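Local coordinates for surface presentation of antigens protein SpaK (Salmonella typhimurium, PDB 2FM8) that stores effector proteins such as SipA, SopA, SopE and SopE2 in the bacterial cytoplasm, keeping them competent for type III secretion into host cells, at residues F38-I43 and V128-L133. Numbering follows the deposited sequence.
Sequences FALPSI and VFSRSL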
loop_
_atom_site.group_PDB
_atom_site.type_symbol
_atom_site.label_atom_id
_atom_site.label_comp_id
_atom_site.label_asym_id
_atom_site.label_seq_id
_atom_site.Cartn_x
_atom_site.Cartn_y
_atom_site.Cartn_z
ATOM N N PHE A 38 24.712 -15.363 8.649
ATOM C CA PHE A 38 25.222 -14.900 9.920
ATOM C C PHE A 38 24.284 -13.917 10.674
ATOM O O PHE A 38 23.926 -14.162 11.833
ATOM C CB PHE A 38 26.627 -14.310 9.678
ATOM C CG PHE A 38 27.290 -13.771 10.906
ATOM C CD1 PHE A 38 27.961 -14.619 11.767
ATOM C CD2 PHE A 38 27.261 -12.422 11.187
ATOM C CE1 PHE A 38 28.598 -14.140 12.895
ATOM C CE2 PHE A 38 27.871 -11.921 12.336
ATOM C CZ PHE A 38 28.550 -12.779 13.179
ATOM N N ALA A 39 23.845 -12.847 10.032
ATOM C CA ALA A 39 22.979 -11.873 10.750
ATOM C C ALA A 39 21.821 -11.403 9.916
ATOM O O ALA A 39 21.267 -10.378 10.223
ATOM C CB ALA A 39 23.806 -10.636 11.193
ATOM N N LEU A 40 21.470 -12.158 8.878
ATOM C CA LEU A 40 20.466 -11.785 7.915
ATOM C C LEU A 40 19.432 -12.894 7.744
ATOM O O LEU A 40 19.699 -14.073 8.025
ATOM C CB LEU A 40 21.108 -11.523 6.557
ATOM C CG LEU A 40 22.017 -10.304 6.476
ATOM C CD1 LEU A 40 22.742 -10.285 5.134
ATOM C CD2 LEU A 40 21.210 -9.023 6.668
ATOM N N PRO A 41 18.256 -12.525 7.243
ATOM C CA PRO A 41 17.291 -13.553 6.911
ATOM C C PRO A 41 17.886 -14.562 5.917
ATOM O O PRO A 41 18.711 -14.193 5.081
ATOM C CB PRO A 41 16.152 -12.764 6.260
ATOM C CG PRO A 41 16.314 -11.365 6.779
ATOM C CD PRO A 41 17.769 -11.178 6.904
ATOM N N SER A 42 17.467 -15.810 6.030
ATOM C CA SER A 42 17.839 -16.829 5.078
ATOM C C SER A 42 17.349 -16.550 3.632
ATOM O O SER A 42 16.276 -16.007 3.403
ATOM C CB SER A 42 17.375 -18.200 5.572
ATOM O OG SER A 42 17.906 -18.447 6.872
ATOM N N ILE A 43 18.200 -16.916 2.670
ATOM C CA ILE A 43 17.879 -16.839 1.255
ATOM C C ILE A 43 17.352 -18.203 0.759
ATOM O O ILE A 43 17.991 -19.255 0.972
ATOM C CB ILE A 43 19.104 -16.403 0.471
ATOM C CG1 ILE A 43 19.550 -15.021 0.960
ATOM C CG2 ILE A 43 18.839 -16.466 -1.058
ATOM C CD1 ILE A 43 20.849 -14.494 0.328
ATOM N N VAL A 128 20.363 -4.325 2.343
ATOM C CA VAL A 128 19.785 -2.997 2.238
ATOM C C VAL A 128 18.307 -2.963 2.610
ATOM O O VAL A 128 17.867 -2.109 3.391
ATOM C CB VAL A 128 20.115 -2.439 0.814
ATOM C CG1 VAL A 128 19.207 -1.408 0.397
ATOM C CG2 VAL A 128 21.581 -1.941 0.804
ATOM N N PHE A 129 17.516 -3.866 2.044
ATOM C CA PHE A 129 16.080 -3.889 2.366
ATOM C C PHE A 129 15.858 -4.231 3.845
ATOM O O PHE A 129 15.068 -3.597 4.502
ATOM C CB PHE A 129 15.325 -4.896 1.491
ATOM C CG PHE A 129 14.932 -4.366 0.135
ATOM C CD1 PHE A 129 13.682 -3.858 -0.075
ATOM C CD2 PHE A 129 15.811 -4.436 -0.930
ATOM C CE1 PHE A 129 13.300 -3.356 -1.333
ATOM C CE2 PHE A 129 15.461 -3.956 -2.184
ATOM C CZ PHE A 129 14.211 -3.405 -2.386
ATOM N N SER A 130 16.564 -5.228 4.375
ATOM C CA SER A 130 16.354 -5.598 5.779
ATOM C C SER A 130 16.713 -4.437 6.737
ATOM O O SER A 130 15.990 -4.166 7.701
ATOM C CB SER A 130 17.075 -6.926 6.121
ATOM O OG SER A 130 18.464 -6.754 6.213
ATOM N N ARG A 131 17.790 -3.712 6.439
ATOM C CA ARG A 131 18.163 -2.537 7.229
ATOM C C ARG A 131 17.178 -1.387 7.081
ATOM O O ARG A 131 16.900 -0.681 8.050
ATOM C CB ARG A 131 19.601 -2.076 6.864
ATOM C CG ARG A 131 20.677 -3.038 7.328
ATOM C CD ARG A 131 21.985 -2.833 6.649
ATOM N NE ARG A 131 23.033 -3.611 7.303
ATOM C CZ ARG A 131 24.323 -3.305 7.306
ATOM N NH1 ARG A 131 24.786 -2.235 6.663
ATOM N NH2 ARG A 131 25.163 -4.050 8.005
ATOM N N SER A 132 16.643 -1.178 5.883
ATOM C CA SER A 132 15.601 -0.165 5.731
ATOM C C SER A 132 14.341 -0.494 6.552
ATOM O O SER A 132 13.558 0.414 6.842
ATOM C CB SER A 132 15.169 0.033 4.268
ATOM O OG SER A 132 16.184 0.652 3.509
ATOM N N LEU A 133 14.132 -1.771 6.873
ATOM C CA LEU A 133 12.947 -2.200 7.652
ATOM C C LEU A 133 13.238 -2.478 9.115
ATOM O O LEU A 133 12.434 -3.073 9.825
ATOM C CB LEU A 133 12.311 -3.413 7.015
ATOM C CG LEU A 133 11.623 -3.055 5.696
ATOM C CD1 LEU A 133 11.470 -4.300 4.869
ATOM C CD2 LEU A 133 10.280 -2.369 5.877
#
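The hydroxyl OG of Ser130, which touches Leu40 of the loop 38-43, is turned back into its own helix, where it is hydrogen-bonded to the carbonyl O of Leu126 and more weakly to that of Glu127. A chi1 of 74°, which sets OG between the backbone N and the carbonyl carbon, allows this return to the preceding turn. The same oxygen lies 3.6 Å from CD2 of Leu40, one methyl of the branched end, in a van der Waals touch. The side chain of Leu40 also rests on Tyr123, Leu126 and Glu127 of helix 112-132. Beside it the ring of Pro41 presents CD to CB of Ser130 at 4.4 Å, a looser approach. No hydrogen bond joins the two segments, and CA of Leu40 and CA of Ser130 stay 7.7 Å apart. This small surface contact, burying 87 Å² in all, sets the hairpin loop joining antiparallel strands 32-37 and 43-48 against the last turn of helix 112-132, while Phe38 makes backbone hydrogen bonds to the chain of another protein. It illustrates how a serine hydroxyl, its hydrogen-bonding need met within its helix, can take a leucine methyl against it without a polar partner from the loop.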